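Local coordinates for LRR receptor-like serine/threonine-protein kinase RGI3 (Arabidopsis thaliana, PDB 5HZ0) that acts as a plasma-membrane receptor that binds RGF peptide hormones through its extracellular leucine-rich repeats to maintain the root stem cell niche, at residues Gly292-Leu304 and Glu317-Thr329. The protein carries 5 engineered substitutions. Sequence-based numbering, arbitrary orientation.
Sequences GTIPEELTNCTKL and EIPSLMSNLRSLT
Thr299 lies over the backbone of 317-329 at Leu321, its CB 3.3 Å from Leu321 O and its CG2 close to the carbonyl carbon of the same residue. Its chi1 of 68° sets OG1 between the backbone N and the carbonyl carbon, where the hydroxyl lies by Glu296 O one turn back, modelled too close for the bond to be trusted in detail, while CG2 is directed at the neighbouring coil. Pro319 fills the next place along: its CG faces Thr299 CG2, and its CD meets Ile294 CD1 at 4.0 Å, the two side chains crossing at about a right angle. An alanine in place of Thr299 would probably open a gap beside Leu321 and Pro319 CG, which CG2 now fills. On the other flank Leu325 brings CD2 among main-chain oxygens, 3.6 Å from Thr299 O, and toward Leu304 CD2 at 4.3 Å. This buried part contrasts with a looser, exposed margin. There Glu296 bends at chi2 (-145°) and slides past Pro319, its OE1 only brushing Leu321 CD1 at 3.8 Å, and Asn324 touches Thr299 O through CB alone. Toward the ends of the segments Ser327 CB stays 4.1 Å from Thr302 O. No hydrogen bond joins the segments; even Leu304 O and Leu328 N, 3.2 Å apart, are poorly angled, although Leu328 CA makes a C-H...O contact to that oxygen. Polar links run within each coil instead: Arg326 NE, for example, donates to Ser323 O in its guanidinium plane. Each segment carries a short 3-10 turn, 296-300 and 320-324, and Met322 turns inward onto Leu307 of strand 306-308. Such side-by-side stacking of 3-10 turns, each following an Ile-Pro step, is characteristic of the convex side of a plant-type leucine-rich-repeat solenoid, here in the receptor's extracellular domain.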
ATOM      1  N   GLY A 292      -9.836  19.754 -14.310  1.00  7.79           N
ATOM      2  CA  GLY A 292     -11.001  20.454 -13.794  1.00  2.00           C
ATOM      3  C   GLY A 292     -10.833  20.774 -12.316  1.00  7.83           C
ATOM      4  O   GLY A 292      -9.745  20.604 -11.759  1.00  8.24           O
ATOM      5  N   THR A 293     -11.915  21.214 -11.673  1.00  8.50           N
ATOM      6  CA  THR A 293     -11.924  21.505 -10.232  1.00  2.09           C
ATOM      7  C   THR A 293     -12.812  20.489  -9.535  1.00  8.95           C
ATOM      8  O   THR A 293     -13.691  19.907 -10.159  1.00 14.99           O
ATOM      9  CB  THR A 293     -12.542  22.878  -9.927  1.00  2.00           C
ATOM     10  OG1 THR A 293     -13.926  22.867 -10.303  1.00 17.90           O
ATOM     11  CG2 THR A 293     -11.836  24.004 -10.662  1.00  2.00           C
ATOM     12  N   ILE A 294     -12.598  20.259  -8.245  1.00 11.40           N
ATOM     13  CA  ILE A 294     -13.541  19.438  -7.510  1.00 10.04           C
ATOM     14  C   ILE A 294     -14.876  20.165  -7.573  1.00 10.64           C
ATOM     15  O   ILE A 294     -14.964  21.321  -7.169  1.00  9.31           O
ATOM     16  CB  ILE A 294     -13.148  19.256  -6.052  1.00  6.06           C
ATOM     17  CG1 ILE A 294     -11.644  19.040  -5.922  1.00  2.00           C
ATOM     18  CG2 ILE A 294     -13.929  18.080  -5.450  1.00  5.32           C
ATOM     19  CD1 ILE A 294     -11.168  18.941  -4.516  1.00  2.00           C
ATOM     20  N   PRO A 295     -15.895  19.518  -8.155  1.00  8.85           N
ATOM     21  CA  PRO A 295     -17.196  20.186  -8.289  1.00  5.16           C
ATOM     22  C   PRO A 295     -17.923  20.270  -6.946  1.00  4.64           C
ATOM     23  O   PRO A 295     -17.899  19.317  -6.174  1.00  4.48           O
ATOM     24  CB  PRO A 295     -17.954  19.282  -9.274  1.00  2.42           C
ATOM     25  CG  PRO A 295     -17.311  17.928  -9.129  1.00  5.17           C
ATOM     26  CD  PRO A 295     -15.856  18.218  -8.855  1.00  2.95           C
ATOM     27  N   GLU A 296     -18.570  21.395  -6.679  1.00  7.97           N
ATOM     28  CA  GLU A 296     -19.235  21.593  -5.396  1.00 11.76           C
ATOM     29  C   GLU A 296     -20.340  20.586  -5.151  1.00 13.32           C
ATOM     30  O   GLU A 296     -20.628  20.254  -4.008  1.00 16.98           O
ATOM     31  CB  GLU A 296     -19.783  23.007  -5.279  1.00 12.37           C
ATOM     32  CG  GLU A 296     -18.686  24.035  -5.228  1.00 24.91           C
ATOM     33  CD  GLU A 296     -19.025  25.179  -4.332  1.00 32.06           C
ATOM     34  OE1 GLU A 296     -18.626  25.144  -3.145  1.00 36.56           O
ATOM     35  OE2 GLU A 296     -19.697  26.109  -4.820  1.00 33.99           O
ATOM     36  N   GLU A 297     -20.929  20.080  -6.228  1.00  7.30           N
ATOM     37  CA  GLU A 297     -22.044  19.155  -6.115  1.00  5.57           C
ATOM     38  C   GLU A 297     -21.636  17.852  -5.444  1.00  9.11           C
ATOM     39  O   GLU A 297     -22.482  17.147  -4.900  1.00 16.67           O
ATOM     40  CB  GLU A 297     -22.702  18.917  -7.476  1.00  7.67           C
ATOM     41  CG  GLU A 297     -21.949  19.578  -8.601  1.00 27.97           C
ATOM     42  CD  GLU A 297     -22.645  20.811  -9.126  1.00 27.76           C
ATOM     43  OE1 GLU A 297     -23.868  20.746  -9.342  1.00 29.84           O
ATOM     44  OE2 GLU A 297     -21.964  21.835  -9.332  1.00 22.59           O
ATOM     45  N   LEU A 298     -20.339  17.561  -5.453  1.00  8.25           N
ATOM     46  CA  LEU A 298     -19.791  16.383  -4.772  1.00  7.67           C
ATOM     47  C   LEU A 298     -20.019  16.493  -3.267  1.00  9.33           C
ATOM     48  O   LEU A 298     -20.156  15.493  -2.560  1.00 11.10           O
ATOM     49  CB  LEU A 298     -18.283  16.276  -5.036  1.00  7.39           C
ATOM     50  CG  LEU A 298     -17.647  15.019  -5.629  1.00 10.01           C
ATOM     51  CD1 LEU A 298     -16.207  14.905  -5.135  1.00 10.23           C
ATOM     52  CD2 LEU A 298     -18.422  13.750  -5.324  1.00  8.17           C
ATOM     53  N   THR A 299     -20.050  17.724  -2.774  1.00  8.72           N
ATOM     54  CA  THR A 299     -20.338  17.958  -1.366  1.00 14.38           C
ATOM     55  C   THR A 299     -21.805  17.654  -1.020  1.00  9.82           C
ATOM     56  O   THR A 299     -22.168  17.652   0.147  1.00  4.09           O
ATOM     57  CB  THR A 299     -20.007  19.397  -0.942  1.00 13.34           C
ATOM     58  OG1 THR A 299     -20.919  20.296  -1.579  1.00  9.05           O
ATOM     59  CG2 THR A 299     -18.571  19.762  -1.331  1.00  2.00           C
ATOM     60  N   ASN A 300     -22.643  17.383  -2.020  1.00  7.10           N
ATOM     61  CA  ASN A 300     -23.982  16.866  -1.735  1.00 14.37           C
ATOM     62  C   ASN A 300     -24.091  15.345  -1.493  1.00 19.87           C
ATOM     63  O   ASN A 300     -25.179  14.851  -1.165  1.00 15.07           O
ATOM     64  CB  ASN A 300     -25.005  17.316  -2.790  1.00 13.25           C
ATOM     65  CG  ASN A 300     -25.797  18.550  -2.351  1.00 20.03           C
ATOM     66  OD1 ASN A 300     -25.440  19.226  -1.379  1.00 20.15           O
ATOM     67  ND2 ASN A 300     -26.875  18.847  -3.068  1.00 23.99           N
ATOM     68  N   CYS A 301     -22.986  14.599  -1.604  1.00 19.36           N
ATOM     69  CA  CYS A 301     -23.079  13.162  -1.348  1.00 16.64           C
ATOM     70  C   CYS A 301     -22.787  12.965   0.121  1.00 20.06           C
ATOM     71  O   CYS A 301     -21.637  12.879   0.530  1.00 19.21           O
ATOM     72  CB  CYS A 301     -22.021  12.405  -2.149  1.00 20.34           C
ATOM     73  SG  CYS A 301     -21.955  12.730  -3.929  1.00 13.10           S
ATOM     74  N   THR A 302     -23.843  12.776   0.900  1.00 22.38           N
ATOM     75  CA  THR A 302     -23.767  12.997   2.336  1.00 14.73           C
ATOM     76  C   THR A 302     -23.154  11.811   3.038  1.00  9.58           C
ATOM     77  O   THR A 302     -22.655  11.932   4.153  1.00 14.39           O
ATOM     78  CB  THR A 302     -25.158  13.333   2.929  1.00 20.22           C
ATOM     79  OG1 THR A 302     -26.118  12.368   2.484  1.00 29.85           O
ATOM     80  CG2 THR A 302     -25.592  14.684   2.444  1.00 19.00           C
ATOM     81  N   LYS A 303     -23.192  10.664   2.375  1.00  8.27           N
ATOM     82  CA  LYS A 303     -22.673   9.433   2.955  1.00  7.79           C
ATOM     83  C   LYS A 303     -21.207   9.138   2.609  1.00  4.36           C
ATOM     84  O   LYS A 303     -20.700   8.071   2.953  1.00 16.15           O
ATOM     85  CB  LYS A 303     -23.542   8.243   2.538  1.00  8.04           C
ATOM     86  CG  LYS A 303     -24.937   8.214   3.146  1.00 11.76           C
ATOM     87  CD  LYS A 303     -25.793   7.156   2.443  1.00 22.01           C
ATOM     88  CE  LYS A 303     -26.777   6.494   3.396  1.00 30.85           C
ATOM     89  NZ  LYS A 303     -27.281   5.169   2.894  1.00 33.24           N
ATOM     90  N   LEU A 304     -20.531  10.045   1.904  1.00  5.37           N
ATOM     91  CA  LEU A 304     -19.153   9.777   1.483  1.00  6.74           C
ATOM     92  C   LEU A 304     -18.250   9.576   2.691  1.00  6.63           C
ATOM     93  O   LEU A 304     -18.085  10.479   3.502  1.00  7.59           O
ATOM     94  CB  LEU A 304     -18.632  10.980   0.693  1.00 10.33           C
ATOM     95  CG  LEU A 304     -17.769  10.863  -0.568  1.00  9.00           C
ATOM     96  CD1 LEU A 304     -18.214   9.740  -1.510  1.00  2.00           C
ATOM     97  CD2 LEU A 304     -17.817  12.203  -1.290  1.00  2.00           C
ATOM     98  N   GLU A 317      -9.596  25.440  -6.142  1.00  8.31           N
ATOM     99  CA  GLU A 317      -9.591  25.434  -4.689  1.00  5.50           C
ATOM    100  C   GLU A 317     -10.419  24.289  -4.118  1.00  7.13           C
ATOM    101  O   GLU A 317     -11.407  23.869  -4.715  1.00 14.63           O
ATOM    102  CB  GLU A 317     -10.141  26.748  -4.144  1.00  2.00           C
ATOM    103  CG  GLU A 317      -9.320  27.971  -4.480  1.00 11.26           C
ATOM    104  CD  GLU A 317      -9.633  29.123  -3.543  1.00 22.83           C
ATOM    105  OE1 GLU A 317      -9.465  30.293  -3.939  1.00 25.00           O
ATOM    106  OE2 GLU A 317     -10.046  28.847  -2.397  1.00 34.28           O
ATOM    107  N   ILE A 318     -10.007  23.783  -2.959  1.00  9.29           N
ATOM    108  CA  ILE A 318     -10.812  22.827  -2.218  1.00  8.20           C
ATOM    109  C   ILE A 318     -12.060  23.540  -1.737  1.00  6.36           C
ATOM    110  O   ILE A 318     -11.969  24.564  -1.060  1.00 13.56           O
ATOM    111  CB  ILE A 318     -10.046  22.288  -1.013  1.00  7.70           C
ATOM    112  CG1 ILE A 318      -8.722  21.669  -1.477  1.00  3.40           C
ATOM    113  CG2 ILE A 318     -10.909  21.276  -0.241  1.00  8.05           C
ATOM    114  CD1 ILE A 318      -7.696  21.541  -0.376  1.00  2.32           C
ATOM    115  N   PRO A 319     -13.235  23.025  -2.105  1.00  4.26           N
ATOM    116  CA  PRO A 319     -14.478  23.731  -1.763  1.00  5.21           C
ATOM    117  C   PRO A 319     -14.771  23.746  -0.252  1.00  5.98           C
ATOM    118  O   PRO A 319     -14.579  22.739   0.422  1.00  6.51           O
ATOM    119  CB  PRO A 319     -15.556  22.940  -2.520  1.00  4.21           C
ATOM    120  CG  PRO A 319     -14.943  21.591  -2.788  1.00  7.92           C
ATOM    121  CD  PRO A 319     -13.467  21.832  -2.937  1.00  7.30           C
ATOM    122  N   SER A 320     -15.245  24.876   0.265  1.00  9.00           N
ATOM    123  CA  SER A 320     -15.583  24.980   1.689  1.00  7.30           C
ATOM    124  C   SER A 320     -16.802  24.135   2.058  1.00  5.16           C
ATOM    125  O   SER A 320     -16.884  23.614   3.176  1.00 11.76           O
ATOM    126  CB  SER A 320     -15.811  26.428   2.059  1.00  3.65           C
ATOM    127  OG  SER A 320     -16.690  27.007   1.118  1.00 25.86           O
ATOM    128  N   LEU A 321     -17.712  23.932   1.101  1.00  2.09           N
ATOM    129  CA  LEU A 321     -18.920  23.121   1.335  1.00 13.06           C
ATOM    130  C   LEU A 321     -18.592  21.674   1.684  1.00 12.90           C
ATOM    131  O   LEU A 321     -19.472  20.856   1.926  1.00 19.17           O
ATOM    132  CB  LEU A 321     -19.917  23.199   0.178  1.00 13.81           C
ATOM    133  CG  LEU A 321     -20.714  24.505   0.165  1.00 15.81           C
ATOM    134  CD1 LEU A 321     -21.713  24.556  -0.989  1.00 16.95           C
ATOM    135  CD2 LEU A 321     -21.398  24.711   1.496  1.00 10.80           C
ATOM    136  N   MET A 322     -17.307  21.370   1.668  1.00 13.31           N
ATOM    137  CA  MET A 322     -16.793  20.112   2.172  1.00 21.82           C
ATOM    138  C   MET A 322     -17.272  19.841   3.600  1.00 19.71           C
ATOM    139  O   MET A 322     -17.327  18.685   4.035  1.00 20.53           O
ATOM    140  CB  MET A 322     -15.270  20.161   2.147  1.00 26.98           C
ATOM    141  CG  MET A 322     -14.641  18.834   1.904  1.00 33.41           C
ATOM    142  SD  MET A 322     -13.912  18.620   0.267  1.00 20.47           S
ATOM    143  CE  MET A 322     -13.299  16.974   0.567  1.00  5.27           C
ATOM    144  N   SER A 323     -17.614  20.900   4.333  1.00 14.20           N
ATOM    145  CA  SER A 323     -18.191  20.725   5.674  1.00  9.60           C
ATOM    146  C   SER A 323     -19.466  19.868   5.658  1.00  8.14           C
ATOM    147  O   SER A 323     -19.798  19.210   6.643  1.00  8.42           O
ATOM    148  CB  SER A 323     -18.473  22.079   6.317  1.00  9.25           C
ATOM    149  OG  SER A 323     -18.841  23.031   5.331  1.00  7.96           O
ATOM    150  N   ASN A 324     -20.162  19.844   4.529  1.00  7.60           N
ATOM    151  CA  ASN A 324     -21.355  19.019   4.407  1.00 15.21           C
ATOM    152  C   ASN A 324     -21.116  17.518   4.436  1.00 17.49           C
ATOM    153  O   ASN A 324     -22.037  16.759   4.744  1.00 20.91           O
ATOM    154  CB  ASN A 324     -22.168  19.391   3.172  1.00 24.31           C
ATOM    155  CG  ASN A 324     -23.125  20.516   3.442  1.00 33.44           C
ATOM    156  OD1 ASN A 324     -24.078  20.359   4.205  1.00 42.14           O
ATOM    157  ND2 ASN A 324     -22.877  21.666   2.833  1.00 35.29           N
ATOM    158  N   LEU A 325     -19.898  17.067   4.150  1.00  9.65           N
ATOM    159  CA  LEU A 325     -19.702  15.633   4.198  1.00  6.55           C
ATOM    160  C   LEU A 325     -19.277  15.336   5.615  1.00 14.24           C
ATOM    161  O   LEU A 325     -18.099  15.443   5.967  1.00 18.62           O
ATOM    162  CB  LEU A 325     -18.591  15.242   3.239  1.00  7.95           C
ATOM    163  CG  LEU A 325     -18.716  15.898   1.868  1.00  4.76           C
ATOM    164  CD1 LEU A 325     -17.406  15.868   1.147  1.00  2.80           C
ATOM    165  CD2 LEU A 325     -19.789  15.171   1.081  1.00  2.00           C
ATOM    166  N   ARG A 326     -20.243  14.870   6.402  1.00 12.22           N
ATOM    167  CA  ARG A 326     -20.068  14.761   7.835  1.00  8.21           C
ATOM    168  C   ARG A 326     -19.587  13.381   8.201  1.00  9.96           C
ATOM    169  O   ARG A 326     -19.205  13.135   9.334  1.00 12.82           O
ATOM    170  CB  ARG A 326     -21.378  15.079   8.563  1.00 12.14           C
ATOM    171  CG  ARG A 326     -21.803  16.532   8.451  1.00 20.51           C
ATOM    172  CD  ARG A 326     -20.815  17.445   9.161  1.00 32.38           C
ATOM    173  NE  ARG A 326     -21.069  18.847   8.858  1.00 39.49           N
ATOM    174  CZ  ARG A 326     -21.983  19.585   9.474  1.00 46.56           C
ATOM    175  NH1 ARG A 326     -22.725  19.051  10.437  1.00 49.00           N
ATOM    176  NH2 ARG A 326     -22.152  20.854   9.129  1.00 46.96           N
ATOM    177  N   SER A 327     -19.619  12.480   7.230  1.00 13.66           N
ATOM    178  CA  SER A 327     -19.138  11.127   7.430  1.00 10.51           C
ATOM    179  C   SER A 327     -17.730  10.858   6.880  1.00 12.76           C
ATOM    180  O   SER A 327     -17.194   9.767   7.072  1.00 12.40           O
ATOM    181  CB  SER A 327     -20.159  10.127   6.898  1.00 10.18           C
ATOM    182  OG  SER A 327     -21.306  10.134   7.731  1.00 12.35           O
ATOM    183  N   LEU A 328     -17.121  11.867   6.248  1.00  8.17           N
ATOM    184  CA  LEU A 328     -15.813  11.686   5.606  1.00  7.89           C
ATOM    185  C   LEU A 328     -14.723  11.265   6.602  1.00  8.06           C
ATOM    186  O   LEU A 328     -14.397  11.994   7.553  1.00  7.49           O
ATOM    187  CB  LEU A 328     -15.412  13.000   4.950  1.00  6.84           C
ATOM    188  CG  LEU A 328     -14.326  13.050   3.880  1.00  9.47           C
ATOM    189  CD1 LEU A 328     -14.773  12.283   2.646  1.00 14.29           C
ATOM    190  CD2 LEU A 328     -13.996  14.499   3.528  1.00  2.48           C
ATOM    191  N   THR A 329     -14.183  10.067   6.381  1.00  4.08           N
ATOM    192  CA  THR A 329     -13.045   9.540   7.129  1.00  4.25           C
ATOM    193  C   THR A 329     -11.687   9.815   6.505  1.00  8.06           C
ATOM    194  O   THR A 329     -10.691   9.962   7.199  1.00  9.40           O
ATOM    195  CB  THR A 329     -13.211   8.045   7.471  1.00  4.94           C
ATOM    196  OG1 THR A 329     -13.208   7.256   6.273  1.00  6.82           O
ATOM    197  CG2 THR A 329     -14.504   7.842   8.195  1.00  2.00           C
TER